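Local coordinates for tRNA threonylcarbamoyladenosine biosynthesis protein TsaB (Pseudomonas aeruginosa, PDB 5BR9) that probably takes part, as the TsaB member of the KAE1/TsaD family, in making the threonylcarbamoyladenosine modification of tRNA, at residues D125-Q137 against S148-W161. Numbering follows the deposited sequence.
Sequences DARMDEVYWGCYQ and SEAVLPPERVAVPW
E149 and Y136 meet across an antiparallel β-hairpin, whose strand 142-152 forms the edge of a five-stranded mixed sheet in this ASKHA-type fold: E149 OE2 takes a hydrogen bond from Y136 OH at 2.6 Å through its anti lone pair, lying in the plane of the tyrosine ring at its edge. Beside it, a water accepts from C135 N and donates to S148 O, bridging the strands where direct pairing is interrupted. The E149 carboxylate plane is turned 61° from the Y136 ring, and S102 and R72 also hold the carboxylate, so both oxygens have partners. A150 and W133 exchange two backbone hydrogen bonds. V151 then lies alongside Y132, with V151 CB 3.8 Å from Y132 CD1. The CG2 branch of V151, anti to the backbone N, turns to E130. L152 closes the ladder with V131: the bond from V131 N to L152 O is nearly straight, at 171°.

Beyond L152, the chain turns through P153 and the 3-10 segment 154-156, with P154 CD against D129 O, and doubles back beneath the sheet face that carries V131, W133 and A150. V157 crosses the W133 indole at about a right angle and sets its CB over the six-membered ring, 3.4 Å from the centroid, a CH-pi contact. With CG anti to its backbone N (chi1 176°), W133 reaches across to the returning chain, where W133 NE1 donates to A158 O at 2.9 Å. This oxygen lies in the indole plane, although the donor sits above the carbonyl plane; face and N-H together fix the indole. V159 CG1 packs at the ring edge, 3.9 Å from W133 CZ2. P160 CD meets C135 CB, and the W161 ring receives the C135 sulfur obliquely, C135 SG standing 5.1 Å from the centroid of the W161 six-membered ring.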
loop_
_atom_site.group_PDB
_atom_site.type_symbol
_atom_site.label_atom_id
_atom_site.label_comp_id
_atom_site.label_asym_id
_atom_site.label_seq_id
_atom_site.Cartn_x
_atom_site.Cartn_y
_atom_site.Cartn_z
ATOM N N ASP A 125 12.347 -15.085 8.907
ATOM C CA ASP A 125 11.497 -15.307 10.054
ATOM C C ASP A 125 10.060 -14.995 9.680
ATOM O O ASP A 125 9.792 -13.996 9.040
ATOM C CB ASP A 125 11.903 -14.431 11.237
ATOM C CG ASP A 125 11.226 -14.859 12.521
ATOM O OD1 ASP A 125 11.164 -14.070 13.478
ATOM O OD2 ASP A 125 10.701 -15.984 12.555
ATOM N N ALA A 126 9.154 -15.899 10.022
ATOM C CA ALA A 126 7.725 -15.669 9.840
ATOM C C ALA A 126 7.112 -15.496 11.211
ATOM O O ALA A 126 7.771 -15.707 12.231
ATOM C CB ALA A 126 7.063 -16.828 9.088
ATOM N N ARG A 127 5.857 -15.099 11.254
ATOM C CA ARG A 127 5.190 -15.022 12.548
ATOM C C ARG A 127 4.946 -16.439 13.085
ATOM O O ARG A 127 4.940 -17.420 12.331
ATOM C CB ARG A 127 3.873 -14.251 12.421
ATOM N N MET A 128 4.781 -16.544 14.394
ATOM C CA MET A 128 4.169 -17.716 15.022
ATOM C C MET A 128 4.978 -19.007 14.892
ATOM O O MET A 128 4.463 -20.051 14.496
ATOM C CB MET A 128 2.752 -17.919 14.464
ATOM C CG MET A 128 1.804 -16.771 14.798
ATOM S SD MET A 128 2.023 -16.135 16.492
ATOM C CE MET A 128 2.539 -14.448 16.156
ATOM N N ASP A 129 6.246 -18.918 15.264
ATOM C CA ASP A 129 7.119 -20.080 15.397
ATOM C C ASP A 129 7.312 -20.807 14.076
ATOM O O ASP A 129 7.499 -22.022 14.051
ATOM C CB ASP A 129 6.583 -21.059 16.454
ATOM C CG ASP A 129 7.681 -21.926 17.041
ATOM O OD1 ASP A 129 8.838 -21.450 17.041
ATOM O OD2 ASP A 129 7.407 -23.073 17.493
ATOM N N GLU A 130 7.286 -20.054 12.983
ATOM C CA GLU A 130 7.576 -20.616 11.673
ATOM C C GLU A 130 8.551 -19.731 10.907
ATOM O O GLU A 130 8.763 -18.569 11.260
ATOM C CB GLU A 130 6.303 -20.790 10.848
ATOM C CG GLU A 130 5.315 -21.791 11.439
ATOM C CD GLU A 130 4.133 -22.017 10.526
ATOM O OE1 GLU A 130 3.528 -21.024 10.061
ATOM O OE2 GLU A 130 3.814 -23.193 10.276
ATOM N N VAL A 131 9.133 -20.291 9.852
ATOM C CA VAL A 131 9.991 -19.540 8.955
ATOM C C VAL A 131 9.562 -19.735 7.521
ATOM O O VAL A 131 9.120 -20.818 7.129
ATOM C CB VAL A 131 11.492 -19.935 9.122
ATOM C CG1 VAL A 131 12.005 -19.605 10.512
ATOM C CG2 VAL A 131 11.679 -21.430 8.844
ATOM N N TYR A 132 9.755 -18.688 6.725
ATOM C CA TYR A 132 9.683 -18.799 5.295
ATOM C C TYR A 132 10.981 -19.414 4.802
ATOM O O TYR A 132 12.054 -19.081 5.308
ATOM C CB TYR A 132 9.457 -17.433 4.673
ATOM C CG TYR A 132 8.153 -16.770 5.056
ATOM C CD1 TYR A 132 6.934 -17.250 4.578
ATOM C CD2 TYR A 132 8.133 -15.682 5.917
ATOM C CE1 TYR A 132 5.733 -16.636 4.919
ATOM C CE2 TYR A 132 6.936 -15.068 6.266
ATOM C CZ TYR A 132 5.738 -15.552 5.773
ATOM O OH TYR A 132 4.550 -14.932 6.123
ATOM N N TRP A 133 10.874 -20.321 3.826
ATOM C CA TRP A 133 11.977 -21.187 3.419
ATOM C C TRP A 133 12.019 -21.405 1.910
ATOM O O TRP A 133 11.008 -21.737 1.315
ATOM C CB TRP A 133 11.847 -22.525 4.142
ATOM C CG TRP A 133 12.857 -23.567 3.772
ATOM C CD1 TRP A 133 12.699 -24.587 2.861
ATOM C CD2 TRP A 133 14.161 -23.723 4.322
ATOM N NE1 TRP A 133 13.825 -25.371 2.829
ATOM C CE2 TRP A 133 14.744 -24.859 3.704
ATOM C CE3 TRP A 133 14.900 -23.019 5.285
ATOM C CZ2 TRP A 133 16.031 -25.298 4.011
ATOM C CZ3 TRP A 133 16.182 -23.452 5.586
ATOM C CH2 TRP A 133 16.730 -24.587 4.955
ATOM N N GLY A 134 13.195 -21.224 1.304
ATOM C CA GLY A 134 13.384 -21.435 -0.124
ATOM C C GLY A 134 14.849 -21.665 -0.454
ATOM O O GLY A 134 15.728 -20.920 -0.006
ATOM N N CYS A 135 15.121 -22.726 -1.202
ATOM C CA CYS A 135 16.477 -23.072 -1.561
ATOM C C CYS A 135 16.739 -22.707 -3.010
ATOM O O CYS A 135 15.895 -22.932 -3.883
ATOM C CB CYS A 135 16.750 -24.555 -1.314
ATOM S SG CYS A 135 16.703 -25.035 0.423
ATOM N N TYR A 136 17.923 -22.153 -3.250
ATOM C CA TYR A 136 18.254 -21.563 -4.533
ATOM C C TYR A 136 19.612 -22.053 -5.006
ATOM O O TYR A 136 20.489 -22.331 -4.189
ATOM C CB TYR A 136 18.233 -20.020 -4.426
ATOM C CG TYR A 136 16.830 -19.463 -4.352
ATOM C CD1 TYR A 136 16.225 -18.928 -5.483
ATOM C CD2 TYR A 136 16.090 -19.499 -3.158
ATOM C CE1 TYR A 136 14.929 -18.430 -5.447
ATOM C CE2 TYR A 136 14.768 -18.993 -3.105
ATOM C CZ TYR A 136 14.204 -18.457 -4.263
ATOM O OH TYR A 136 12.914 -17.979 -4.273
ATOM N N GLN A 137 19.769 -22.161 -6.325
ATOM C CA GLN A 137 21.034 -22.575 -6.938
ATOM C C GLN A 137 21.301 -21.746 -8.192
ATOM O O GLN A 137 20.389 -21.441 -8.966
ATOM C CB GLN A 137 21.014 -24.064 -7.282
ATOM C CG GLN A 137 22.255 -24.547 -8.055
ATOM C CD GLN A 137 22.385 -26.074 -8.109
ATOM O OE1 GLN A 137 21.635 -26.801 -7.441
ATOM N NE2 GLN A 137 23.341 -26.563 -8.906
ATOM N N SER A 148 9.894 -25.541 -4.236
ATOM C CA SER A 148 9.000 -24.422 -4.000
ATOM C C SER A 148 9.318 -23.758 -2.652
ATOM O O SER A 148 10.036 -24.314 -1.811
ATOM C CB SER A 148 7.536 -24.869 -4.072
ATOM O OG SER A 148 6.709 -23.807 -4.512
ATOM N N GLU A 149 8.762 -22.569 -2.458
ATOM C CA GLU A 149 8.901 -21.834 -1.212
ATOM C C GLU A 149 7.838 -22.361 -0.286
ATOM O O GLU A 149 6.856 -22.948 -0.746
ATOM C CB GLU A 149 8.752 -20.314 -1.418
ATOM C CG GLU A 149 9.878 -19.724 -2.248
ATOM C CD GLU A 149 9.785 -18.205 -2.439
ATOM O OE1 GLU A 149 8.726 -17.590 -2.171
ATOM O OE2 GLU A 149 10.785 -17.639 -2.910
ATOM N N ALA A 150 8.082 -22.231 1.011
ATOM C CA ALA A 150 7.156 -22.742 2.009
ATOM C C ALA A 150 7.288 -21.946 3.294
ATOM O O ALA A 150 8.292 -21.256 3.505
ATOM C CB ALA A 150 7.431 -24.221 2.267
ATOM N N VAL A 151 6.271 -22.033 4.145
ATOM C CA VAL A 151 6.343 -21.507 5.499
ATOM C C VAL A 151 6.203 -22.708 6.421
ATOM O O VAL A 151 5.242 -23.448 6.339
ATOM C CB VAL A 151 5.286 -20.419 5.746
ATOM C CG1 VAL A 151 3.909 -20.907 5.350
ATOM C CG2 VAL A 151 5.304 -19.968 7.214
ATOM N N LEU A 152 7.174 -22.903 7.303
ATOM C CA LEU A 152 7.342 -24.187 7.970
ATOM C C LEU A 152 7.867 -24.029 9.381
ATOM O O LEU A 152 8.652 -23.117 9.636
ATOM C CB LEU A 152 8.338 -25.050 7.190
ATOM C CG LEU A 152 8.072 -25.495 5.756
ATOM C CD1 LEU A 152 9.390 -25.929 5.109
ATOM C CD2 LEU A 152 7.074 -26.630 5.733
ATOM N N PRO A 153 7.488 -24.954 10.288
ATOM C CA PRO A 153 8.244 -25.087 11.535
ATOM C C PRO A 153 9.691 -25.375 11.149
ATOM O O PRO A 153 9.931 -26.140 10.217
ATOM C CB PRO A 153 7.618 -26.301 12.219
ATOM C CG PRO A 153 6.327 -26.522 11.535
ATOM C CD PRO A 153 6.497 -26.029 10.132
ATOM N N PRO A 154 10.645 -24.775 11.853
ATOM C CA PRO A 154 12.057 -24.988 11.528
ATOM C C PRO A 154 12.450 -26.474 11.501
ATOM O O PRO A 154 13.332 -26.860 10.721
ATOM C CB PRO A 154 12.785 -24.228 12.642
ATOM C CG PRO A 154 11.762 -24.091 13.748
ATOM C CD PRO A 154 10.458 -23.933 13.042
ATOM N N GLU A 155 11.761 -27.287 12.298
ATOM C CA GLU A 155 11.979 -28.737 12.364
ATOM C C GLU A 155 11.740 -29.469 11.047
ATOM O O GLU A 155 12.112 -30.631 10.900
ATOM C CB GLU A 155 11.064 -29.372 13.434
ATOM C CG GLU A 155 11.495 -29.118 14.866
ATOM C CD GLU A 155 11.066 -27.747 15.392
ATOM O OE1 GLU A 155 10.407 -26.984 14.642
ATOM O OE2 GLU A 155 11.392 -27.439 16.563
ATOM N N ARG A 156 11.074 -28.818 10.103
ATOM C CA ARG A 156 10.666 -29.523 8.909
ATOM C C ARG A 156 11.372 -29.033 7.656
ATOM O O ARG A 156 11.184 -29.638 6.605
ATOM C CB ARG A 156 9.153 -29.429 8.735
ATOM C CG ARG A 156 8.364 -30.241 9.765
ATOM C CD ARG A 156 6.869 -30.107 9.539
ATOM N NE ARG A 156 6.465 -30.638 8.239
ATOM C CZ ARG A 156 5.488 -30.126 7.493
ATOM N NH1 ARG A 156 4.818 -29.058 7.915
ATOM N NH2 ARG A 156 5.190 -30.675 6.318
ATOM N N VAL A 157 12.188 -27.973 7.753
ATOM C CA VAL A 157 12.825 -27.438 6.546
ATOM C C VAL A 157 13.827 -28.453 6.004
ATOM O O VAL A 157 14.457 -29.198 6.769
ATOM C CB VAL A 157 13.526 -26.061 6.760
ATOM C CG1 VAL A 157 12.546 -25.004 7.248
ATOM C CG2 VAL A 157 14.740 -26.178 7.657
ATOM N N ALA A 158 13.967 -28.469 4.677
ATOM C CA ALA A 158 14.861 -29.417 4.010
ATOM C C ALA A 158 15.497 -28.806 2.762
ATOM O O ALA A 158 14.920 -27.916 2.130
ATOM C CB ALA A 158 14.088 -30.698 3.652
ATOM N N VAL A 159 16.685 -29.290 2.412
ATOM C CA VAL A 159 17.395 -28.818 1.221
ATOM C C VAL A 159 17.277 -29.886 0.118
ATOM O O VAL A 159 17.167 -31.079 0.426
ATOM C CB VAL A 159 18.868 -28.499 1.542
ATOM C CG1 VAL A 159 18.963 -27.341 2.528
ATOM C CG2 VAL A 159 19.596 -29.738 2.058
ATOM N N PRO A 160 17.297 -29.457 -1.165
ATOM C CA PRO A 160 17.135 -30.354 -2.323
ATOM C C PRO A 160 18.437 -31.037 -2.750
ATOM O O PRO A 160 18.425 -31.846 -3.687
ATOM C CB PRO A 160 16.651 -29.409 -3.433
ATOM C CG PRO A 160 17.268 -28.111 -3.093
ATOM C CD PRO A 160 17.439 -28.046 -1.588
ATOM N N TRP A 161 19.537 -30.700 -2.085
ATOM C CA TRP A 161 20.838 -31.308 -2.363
ATOM C C TRP A 161 21.314 -32.081 -1.144
ATOM O O TRP A 161 20.692 -31.999 -0.082
ATOM C CB TRP A 161 21.863 -30.234 -2.741
ATOM C CG TRP A 161 21.837 -29.076 -1.818
ATOM C CD1 TRP A 161 22.276 -29.051 -0.524
ATOM C CD2 TRP A 161 21.320 -27.766 -2.094
ATOM N NE1 TRP A 161 22.063 -27.803 0.023
ATOM C CE2 TRP A 161 21.485 -26.996 -0.921
ATOM C CE3 TRP A 161 20.742 -27.168 -3.217
ATOM C CZ2 TRP A 161 21.093 -25.660 -0.842
ATOM C CZ3 TRP A 161 20.345 -25.837 -3.133
ATOM C CH2 TRP A 161 20.525 -25.099 -1.954
HETATM O O HOH W 1 13.202 -24.493 -2.067
#